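Side-chain contacts in putative spindle pole body component alp6 protein (Chaetomium thermophilum, PDB 6L7R), which probably binds gamma-tubulin and microtubule minus ends as full-length GCP3, of which this chain is the N-terminal part: residues 7-10 with 11-15; 19-22 with 23-26; 97-100 with 101-104; 62-65 with 66-70. All blocks are in the same frame, centred on the assembly; numbering follows the deposited sequence.

In the fold
Contacts 1, 3 and 4 each lie along about two turns of helices 6-20, 95-105 and 59-70, while contact 2 is the turn following helix 6-20. Contact 3 is the buried one, its centre about 6 Å from that of the chain, with aliphatic side chains and a tyrosine, His103 and Gln104 being partly exposed. Contacts 1 and 4 lie on opposite sides of the chain's centre; each sets an apolar inner pair (Ile9-Ile13, Ile64-Leu68) against polar or charged outer residues. Contacts 3 and 4 touch, as Leu99 and His103 pack on Leu63 and Ile64. Contact 2 replaces i to i+4 bonding with i to i+3 bonds and a water. A second protein chain packs on all four.

Contact 1: residues 7-10 with 11-15; sequences QRIN and NAIDS
Asn11, Ala12, Ile13 and Asp14 each reach back four residues, to Gln7, Arg8, Ile9 and Asn10, as successive donors of the alpha-helix 6-20. Asn11 N is bonded to Gln7 O at 2.9 Å, and its side chain lies obliquely against that of Gln7 on the exposed side. Next, Ala12 N bonds to Arg8 O at 3.1 Å from above the carbonyl plane, while the methyl sits over the backbone, Ala12 CB being 3.4 Å from Ile9 O; Arg8 NH2 is hydrogen-bonded to a polar side chain of the other protein. Ile13 closes the inner side. Its N donates to Ile9 O in the carbonyl plane, and CG1, set beside the backbone N and opposite the carbonyl carbon (chi1 -69°), is carried over that same oxygen at 3.3 Å. Ile13 CD1 then meets Ile9 CG2 at 3.9 Å and also lies 3.8 Å from Asn10 OD1, the side chains of Asn10 and Ile13 running side by side; this OD1 makes a weak hydrogen bond to Arg43. Phe39 of helix 29-47 packs on Asn10, Ile13 and Asp14 together, and Val42 adds to the cover of Ile13. The carboxylate of Asp14 folds back over the backbone, Asp14 CG standing 3.2 Å from Asn10 O. Replacing Asp14 by an alanine removes the carboxylate from over this oxygen and would probably thin the packing on Phe39. Asp14 N itself grips Asn10 O in a nearly straight bond (167°).

Contact 2: residues 19-22 with 23-26; sequences HLVP and AAAG
Val21 and Ala24 touch round a tight turn, Val21 CG1 meeting the methyl CB of Ala24 at 3.8 Å. With chi1 at -170°, CG1 stands opposite the backbone N of Val21 and beside its carbonyl carbon, which brings this branch to the side where Ala24 lies; CG2 takes the other flank. Ala24 CB also rests against the backbone, 3.5 Å from Val21 O, and Ala24 N donates to this same oxygen at 2.8 Å from well above the carbonyl plane. One residue on, the backbone bonding repeats, without a side-chain pair. Pro22 CB lies against Ala23 N, 3.2 Å away, whereas Ala25 is directed back, its CB 3.5 Å from Pro22 O. Ala25 N bonds to Pro22 O at 3.1 Å, steeply out of the carbonyl plane. These two i to i+3 bonds make a short 3-10 turn after Val21 has left helical geometry. A water donates to Pro22 O at 2.8 Å and accepts a weak bond from Gly26 N, so the oxygen has two donors and the chain is bridged one residue beyond the turn. The turn lies between the end of helix 6-20 and the start of helix 29-47. Arg34 of helix 29-47 gives Ala23 O a weak hydrogen bond, and apolar side chains of the other protein pack on Val21 and Ala23.

Contact 3: residues 97-100 with 101-104; sequences AILY and LLHQ
Tyr100 and Gln104 make the closest side-chain meeting of this stretch of helix, the ring carbon Tyr100 CE2 lying 3.7 Å from Gln104 CG. The tyrosine ring is thrown to the carbonyl side of its own residue (chi1 -165°), and the glutamine, bent at chi2 (-73°), lays its amide within 17° of the ring plane, although the two side chains cross at a slant. Gln104 CG also presses on the backbone, 3.2 Å from Tyr100 O, the oxygen that accepts the bond from Gln104 N. At its far end the pair is slacker, Gln104 OE1 standing 3.9 Å from Tyr100 OH, and Gln104 and His103 are the partly exposed members. The aliphatic side is buried but looser within the helix: Leu99 CD2 and Leu102 CD1 are 4.5 Å apart, and Leu99 instead packs on Ala60 and Ile64. Tyr100 packs on Ser51 and Ile53 of a loop. Replacing it with an alanine would probably leave the Gln104 chain without the wall it leans on and open a gap beside these two loop residues. Helix 59-70 packs on Leu99 and His103, while the other protein covers Ile98 and Leu101, the arrangement of a helix shared between an intramolecular helix pair and a protein-protein interface.

Contact 4: residues 62-65 with 66-70; sequences DLIK and RRLIS
Ile64 and Leu68 form an i to i+4 apolar pair along the alpha-helix 59-70, their side chains lying side by side and pointing the same way, with Ile64 CG2 4.0 Å from Leu68 CD1. Leu68 CG, placed beside its own backbone N (chi1 -74°), comes down over the backbone and stands 3.3 Å from Ile64 O, which takes the bond from Leu68 N at 2.9 Å. The bonds from Arg66 N to Asp62 O and from Arg67 N to Leu63 O continue the regular helix. Arg67 presses its CB on Leu63 O at 3.3 Å before its longer end leads outward. Opposite charges sit on Asp62 and Arg66 without contact, Asp62 OD2 and Arg66 NH1 being 6.7 Å apart. The bond from Ile69 N to Lys65 O is weak, 3.1 Å long and bent to 127°. Ile69 CG2 lies 3.3 Å from Lys65 O. The apolar pair is the inward face of this part of the helix. Phe79 of helix 76-88 packs on both Ile64 and Leu68, the other protein adds apolar side chains, and helix 95-105 brings Leu99 and His103 against Ile64.

Contact 1: residues 7-10 with 11-15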
loop_
_atom_site.group_PDB
_atom_site.type_symbol
_atom_site.label_atom_id
_atom_site.label_comp_id
_atom_site.label_asym_id
_atom_site.label_seq_id
_atom_site.Cartn_x
_atom_site.Cartn_y
_atom_site.Cartn_z
ATOM N N GLN A 7 -4.437 -10.203 -12.733
ATOM C CA GLN A 7 -3.347 -11.143 -12.456
ATOM C C GLN A 7 -2.227 -10.486 -11.650
ATOM O O GLN A 7 -1.769 -11.035 -10.642
ATOM C CB GLN A 7 -2.793 -11.711 -13.758
ATOM C CG GLN A 7 -1.746 -12.786 -13.532
ATOM C CD GLN A 7 -2.309 -13.973 -12.772
ATOM O OE1 GLN A 7 -1.974 -14.206 -11.606
ATOM N NE2 GLN A 7 -3.184 -14.724 -13.430
ATOM N N ARG A 8 -1.761 -9.315 -12.087
ATOM C CA ARG A 8 -0.661 -8.671 -11.369
ATOM C C ARG A 8 -1.088 -8.192 -9.989
ATOM O O ARG A 8 -0.271 -8.171 -9.055
ATOM C CB ARG A 8 -0.093 -7.522 -12.207
ATOM C CG ARG A 8 0.350 -7.982 -13.583
ATOM C CD ARG A 8 1.523 -7.195 -14.112
ATOM N NE ARG A 8 1.201 -5.786 -14.311
ATOM C CZ ARG A 8 2.116 -4.831 -14.454
ATOM N NH1 ARG A 8 3.407 -5.142 -14.421
ATOM N NH2 ARG A 8 1.745 -3.570 -14.630
ATOM N N ILE A 9 -2.361 -7.833 -9.827
ATOM C CA ILE A 9 -2.851 -7.418 -8.516
ATOM C C ILE A 9 -2.941 -8.614 -7.576
ATOM O O ILE A 9 -2.502 -8.551 -6.424
ATOM C CB ILE A 9 -4.200 -6.695 -8.675
ATOM C CG1 ILE A 9 -3.993 -5.341 -9.382
ATOM C CG2 ILE A 9 -4.912 -6.558 -7.329
ATOM C CD1 ILE A 9 -5.273 -4.733 -9.935
ATOM N N ASN A 10 -3.466 -9.735 -8.063
ATOM C CA ASN A 10 -3.559 -10.923 -7.220
ATOM C C ASN A 10 -2.181 -11.467 -6.848
ATOM O O ASN A 10 -1.991 -11.967 -5.733
ATOM C CB ASN A 10 -4.380 -12.008 -7.928
ATOM C CG ASN A 10 -5.860 -11.683 -7.969
ATOM O OD1 ASN A 10 -6.354 -10.866 -7.190
ATOM N ND2 ASN A 10 -6.580 -12.338 -8.873
ATOM N N ASN A 11 -1.223 -11.429 -7.774
ATOM C CA ASN A 11 0.134 -11.833 -7.420
ATOM C C ASN A 11 0.683 -10.950 -6.303
ATOM O O ASN A 11 1.358 -11.437 -5.385
ATOM C CB ASN A 11 1.054 -11.773 -8.643
ATOM C CG ASN A 11 0.744 -12.847 -9.662
ATOM O OD1 ASN A 11 0.057 -13.824 -9.366
ATOM N ND2 ASN A 11 1.269 -12.679 -10.869
ATOM N N ALA A 12 0.382 -9.651 -6.354
ATOM C CA ALA A 12 0.815 -8.753 -5.290
ATOM C C ALA A 12 0.088 -9.061 -3.988
ATOM O O ALA A 12 0.689 -9.017 -2.901
ATOM C CB ALA A 12 0.587 -7.300 -5.705
ATOM N N ILE A 13 -1.207 -9.381 -4.073
ATOM C CA ILE A 13 -1.946 -9.721 -2.862
ATOM C C ILE A 13 -1.346 -10.957 -2.215
ATOM O O ILE A 13 -1.160 -11.004 -0.991
ATOM C CB ILE A 13 -3.441 -9.913 -3.163
ATOM C CG1 ILE A 13 -4.086 -8.572 -3.535
ATOM C CG2 ILE A 13 -4.143 -10.548 -1.941
ATOM C CD1 ILE A 13 -5.493 -8.710 -4.148
ATOM N N ASP A 14 -1.026 -11.975 -3.022
ATOM C CA ASP A 14 -0.379 -13.168 -2.478
ATOM C C ASP A 14 0.875 -12.794 -1.703
ATOM O O ASP A 14 1.110 -13.288 -0.593
ATOM C CB ASP A 14 -0.005 -14.139 -3.601
ATOM C CG ASP A 14 -1.198 -14.761 -4.284
ATOM O OD1 ASP A 14 -2.296 -14.826 -3.684
ATOM O OD2 ASP A 14 -1.013 -15.218 -5.435
ATOM N N SER A 15 1.684 -11.900 -2.272
ATOM C CA SER A 15 2.920 -11.496 -1.620
ATOM C C SER A 15 2.638 -10.782 -0.309
ATOM O O SER A 15 3.284 -11.059 0.710
ATOM C CB SER A 15 3.735 -10.603 -2.559
ATOM O OG SER A 15 4.224 -11.364 -3.642
#

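Contact 2: residues 19-22 with 23-26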
loop_
_atom_site.group_PDB
_atom_site.type_symbol
_atom_site.label_atom_id
_atom_site.label_comp_id
_atom_site.label_asym_id
_atom_site.label_seq_id
_atom_site.Cartn_x
_atom_site.Cartn_y
_atom_site.Cartn_z
ATOM N N HIS A 19 3.731 -11.814 3.575
ATOM C CA HIS A 19 4.629 -10.908 4.285
ATOM C C HIS A 19 4.009 -10.386 5.578
ATOM O O HIS A 19 4.717 -10.214 6.576
ATOM C CB HIS A 19 5.012 -9.742 3.368
ATOM C CG HIS A 19 6.112 -8.877 3.909
ATOM N ND1 HIS A 19 7.371 -9.362 4.195
ATOM C CD2 HIS A 19 6.147 -7.553 4.192
ATOM C CE1 HIS A 19 8.132 -8.376 4.639
ATOM N NE2 HIS A 19 7.413 -7.268 4.649
ATOM N N LEU A 20 2.704 -10.102 5.582
ATOM C CA LEU A 20 2.068 -9.465 6.730
ATOM C C LEU A 20 1.310 -10.426 7.641
ATOM O O LEU A 20 0.984 -10.044 8.772
ATOM C CB LEU A 20 1.099 -8.373 6.267
ATOM C CG LEU A 20 1.750 -7.257 5.446
ATOM C CD1 LEU A 20 0.763 -6.131 5.212
ATOM C CD2 LEU A 20 2.983 -6.752 6.172
ATOM N N VAL A 21 1.015 -11.642 7.193
ATOM C CA VAL A 21 0.253 -12.583 8.021
ATOM C C VAL A 21 1.025 -13.893 8.092
ATOM O O VAL A 21 0.710 -14.839 7.353
ATOM C CB VAL A 21 -1.166 -12.824 7.479
ATOM C CG1 VAL A 21 -1.995 -13.623 8.505
ATOM C CG2 VAL A 21 -1.866 -11.514 7.156
ATOM N N PRO A 22 2.029 -13.995 8.962
ATOM C CA PRO A 22 2.863 -15.210 8.980
ATOM C C PRO A 22 2.081 -16.503 9.175
ATOM O O PRO A 22 2.464 -17.529 8.597
ATOM C CB PRO A 22 3.827 -14.950 10.146
ATOM C CG PRO A 22 3.901 -13.467 10.238
ATOM C CD PRO A 22 2.536 -12.958 9.884
ATOM N N ALA A 23 1.001 -16.493 9.961
ATOM C CA ALA A 23 0.216 -17.708 10.159
ATOM C C ALA A 23 -0.475 -18.174 8.887
ATOM O O ALA A 23 -0.962 -19.310 8.846
ATOM C CB ALA A 23 -0.833 -17.498 11.251
ATOM N N ALA A 24 -0.539 -17.324 7.859
ATOM C CA ALA A 24 -1.156 -17.667 6.590
ATOM C C ALA A 24 -0.131 -17.963 5.505
ATOM O O ALA A 24 -0.514 -18.182 4.354
ATOM C CB ALA A 24 -2.087 -16.537 6.133
ATOM N N ALA A 25 1.160 -18.001 5.848
ATOM C CA ALA A 25 2.214 -18.046 4.838
ATOM C C ALA A 25 2.778 -19.439 4.565
ATOM O O ALA A 25 3.521 -19.601 3.593
ATOM C CB ALA A 25 3.363 -17.117 5.244
ATOM N N GLY A 26 2.453 -20.445 5.380
ATOM C CA GLY A 26 3.104 -21.737 5.292
ATOM C C GLY A 26 2.414 -22.718 4.353
ATOM O O GLY A 26 1.458 -22.396 3.650
HETATM O O HOH W 1 2.424 -20.307 8.135
#

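Contact 3: residues 97-100 with 101-104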
loop_
_atom_site.group_PDB
_atom_site.type_symbol
_atom_site.label_atom_id
_atom_site.label_comp_id
_atom_site.label_asym_id
_atom_site.label_seq_id
_atom_site.Cartn_x
_atom_site.Cartn_y
_atom_site.Cartn_z
ATOM N N ALA A 97 -2.363 9.028 -5.458
ATOM C CA ALA A 97 -2.968 7.946 -4.695
ATOM C C ALA A 97 -1.955 7.286 -3.773
ATOM O O ALA A 97 -2.321 6.827 -2.683
ATOM C CB ALA A 97 -3.598 6.923 -5.644
ATOM N N ILE A 98 -0.685 7.223 -4.183
ATOM C CA ILE A 98 0.317 6.675 -3.280
ATOM C C ILE A 98 0.459 7.567 -2.053
ATOM O O ILE A 98 0.535 7.080 -0.919
ATOM C CB ILE A 98 1.653 6.466 -4.012
ATOM C CG1 ILE A 98 1.402 5.675 -5.305
ATOM C CG2 ILE A 98 2.606 5.722 -3.099
ATOM C CD1 ILE A 98 2.519 5.717 -6.341
ATOM N N LEU A 99 0.444 8.884 -2.251
ATOM C CA LEU A 99 0.512 9.790 -1.111
ATOM C C LEU A 99 -0.744 9.689 -0.256
ATOM O O LEU A 99 -0.675 9.799 0.976
ATOM C CB LEU A 99 0.734 11.224 -1.585
ATOM C CG LEU A 99 2.146 11.517 -2.087
ATOM C CD1 LEU A 99 2.184 12.916 -2.625
ATOM C CD2 LEU A 99 3.161 11.369 -0.956
ATOM N N TYR A 100 -1.902 9.489 -0.887
ATOM C CA TYR A 100 -3.118 9.261 -0.116
ATOM C C TYR A 100 -2.976 8.024 0.762
ATOM O O TYR A 100 -3.349 8.041 1.943
ATOM C CB TYR A 100 -4.321 9.118 -1.046
ATOM C CG TYR A 100 -5.636 9.237 -0.310
ATOM C CD1 TYR A 100 -6.151 10.483 0.020
ATOM C CD2 TYR A 100 -6.354 8.111 0.071
ATOM C CE1 TYR A 100 -7.334 10.610 0.698
ATOM C CE2 TYR A 100 -7.550 8.234 0.757
ATOM C CZ TYR A 100 -8.035 9.486 1.061
ATOM O OH TYR A 100 -9.224 9.632 1.739
ATOM N N LEU A 101 -2.407 6.952 0.206
ATOM C CA LEU A 101 -2.178 5.739 0.984
ATOM C C LEU A 101 -1.316 6.033 2.203
ATOM O O LEU A 101 -1.656 5.643 3.324
ATOM C CB LEU A 101 -1.521 4.666 0.114
ATOM C CG LEU A 101 -0.976 3.486 0.923
ATOM C CD1 LEU A 101 -2.134 2.625 1.424
ATOM C CD2 LEU A 101 0.020 2.662 0.130
ATOM N N LEU A 102 -0.187 6.722 2.003
ATOM C CA LEU A 102 0.671 7.049 3.136
ATOM C C LEU A 102 -0.068 7.879 4.181
ATOM O O LEU A 102 0.035 7.608 5.385
ATOM C CB LEU A 102 1.928 7.782 2.657
ATOM C CG LEU A 102 2.814 6.989 1.695
ATOM C CD1 LEU A 102 4.121 7.731 1.425
ATOM C CD2 LEU A 102 3.120 5.613 2.245
ATOM N N HIS A 103 -0.831 8.888 3.747
ATOM C CA HIS A 103 -1.585 9.688 4.711
ATOM C C HIS A 103 -2.521 8.814 5.540
ATOM O O HIS A 103 -2.658 9.013 6.754
ATOM C CB HIS A 103 -2.381 10.773 3.994
ATOM C CG HIS A 103 -3.444 11.396 4.846
ATOM N ND1 HIS A 103 -3.170 12.340 5.813
ATOM C CD2 HIS A 103 -4.784 11.198 4.884
ATOM C CE1 HIS A 103 -4.296 12.704 6.404
ATOM N NE2 HIS A 103 -5.289 12.024 5.858
ATOM N N GLN A 104 -3.167 7.835 4.902
ATOM C CA GLN A 104 -4.097 6.975 5.635
ATOM C C GLN A 104 -3.376 6.116 6.669
ATOM O O GLN A 104 -3.922 5.839 7.741
ATOM C CB GLN A 104 -4.867 6.087 4.655
ATOM C CG GLN A 104 -5.780 6.854 3.725
ATOM C CD GLN A 104 -7.010 7.394 4.430
ATOM O OE1 GLN A 104 -7.053 8.560 4.833
ATOM N NE2 GLN A 104 -8.017 6.543 4.588
#

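Contact 4: residues 62-65 with 66-70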
loop_
_atom_site.group_PDB
_atom_site.type_symbol
_atom_site.label_atom_id
_atom_site.label_comp_id
_atom_site.label_asym_id
_atom_site.label_seq_id
_atom_site.Cartn_x
_atom_site.Cartn_y
_atom_site.Cartn_z
ATOM N N ASP A 62 -1.502 18.178 0.813
ATOM C CA ASP A 62 -2.015 19.167 1.756
ATOM C C ASP A 62 -2.476 18.505 3.048
ATOM O O ASP A 62 -2.284 19.056 4.139
ATOM C CB ASP A 62 -3.157 19.958 1.121
ATOM C CG ASP A 62 -2.666 21.136 0.313
ATOM O OD1 ASP A 62 -3.083 21.272 -0.856
ATOM O OD2 ASP A 62 -1.863 21.931 0.848
ATOM N N LEU A 63 -3.090 17.321 2.943
ATOM C CA LEU A 63 -3.457 16.577 4.142
ATOM C C LEU A 63 -2.221 16.170 4.930
ATOM O O LEU A 63 -2.215 16.233 6.165
ATOM C CB LEU A 63 -4.278 15.340 3.771
ATOM C CG LEU A 63 -5.752 15.519 3.395
ATOM C CD1 LEU A 63 -6.318 14.222 2.851
ATOM C CD2 LEU A 63 -6.552 15.981 4.595
ATOM N N ILE A 64 -1.163 15.752 4.230
ATOM C CA ILE A 64 0.057 15.330 4.911
ATOM C C ILE A 64 0.734 16.518 5.583
ATOM O O ILE A 64 1.182 16.425 6.732
ATOM C CB ILE A 64 1.003 14.623 3.926
ATOM C CG1 ILE A 64 0.423 13.269 3.502
ATOM C CG2 ILE A 64 2.385 14.454 4.540
ATOM C CD1 ILE A 64 1.183 12.607 2.366
ATOM N N LYS A 65 0.813 17.657 4.890
ATOM C CA LYS A 65 1.462 18.822 5.479
ATOM C C LYS A 65 0.745 19.267 6.749
ATOM O O LYS A 65 1.378 19.486 7.788
ATOM C CB LYS A 65 1.523 19.965 4.464
ATOM C CG LYS A 65 2.768 20.838 4.591
ATOM C CD LYS A 65 2.650 22.122 3.778
ATOM C CE LYS A 65 2.176 21.842 2.354
ATOM N NZ LYS A 65 3.100 20.954 1.586
ATOM N N ARG A 66 -0.583 19.403 6.689
ATOM C CA ARG A 66 -1.303 19.876 7.868
ATOM C C ARG A 66 -1.233 18.864 9.002
ATOM O O ARG A 66 -1.215 19.248 10.177
ATOM C CB ARG A 66 -2.755 20.200 7.515
ATOM C CG ARG A 66 -2.971 21.637 7.051
ATOM C CD ARG A 66 -2.179 22.635 7.901
ATOM N NE ARG A 66 -2.628 24.013 7.709
ATOM C CZ ARG A 66 -1.886 24.986 7.186
ATOM N NH1 ARG A 66 -0.643 24.742 6.794
ATOM N NH2 ARG A 66 -2.390 26.205 7.053
ATOM N N ARG A 67 -1.180 17.576 8.670
ATOM C CA ARG A 67 -0.919 16.559 9.683
ATOM C C ARG A 67 0.450 16.772 10.325
ATOM O O ARG A 67 0.581 16.739 11.553
ATOM C CB ARG A 67 -1.032 15.170 9.055
ATOM C CG ARG A 67 -0.351 14.056 9.822
ATOM C CD ARG A 67 -1.341 13.221 10.596
ATOM N NE ARG A 67 -0.707 12.049 11.196
ATOM C CZ ARG A 67 -1.308 11.240 12.061
ATOM N NH1 ARG A 67 -2.560 11.474 12.428
ATOM N NH2 ARG A 67 -0.659 10.199 12.561
ATOM N N LEU A 68 1.475 17.038 9.507
ATOM C CA LEU A 68 2.847 17.175 9.996
ATOM C C LEU A 68 3.099 18.448 10.800
ATOM O O LEU A 68 4.159 18.555 11.425
ATOM C CB LEU A 68 3.845 17.125 8.836
ATOM C CG LEU A 68 4.095 15.757 8.204
ATOM C CD1 LEU A 68 5.109 15.868 7.075
ATOM C CD2 LEU A 68 4.549 14.748 9.247
ATOM N N ILE A 69 2.194 19.427 10.792
ATOM C CA ILE A 69 2.412 20.550 11.700
ATOM C C ILE A 69 2.031 20.163 13.121
ATOM O O ILE A 69 2.552 20.748 14.080
ATOM C CB ILE A 69 1.661 21.818 11.246
ATOM C CG1 ILE A 69 0.155 21.699 11.495
ATOM C CG2 ILE A 69 1.946 22.108 9.780
ATOM C CD1 ILE A 69 -0.341 22.458 12.712
ATOM N N SER A 70 1.154 19.173 13.277
ATOM C CA SER A 70 0.768 18.666 14.598
ATOM C C SER A 70 1.752 17.588 15.029
ATOM O O SER A 70 2.569 17.799 15.935
ATOM C CB SER A 70 -0.666 18.139 14.554
ATOM O OG SER A 70 -1.491 19.022 13.813
#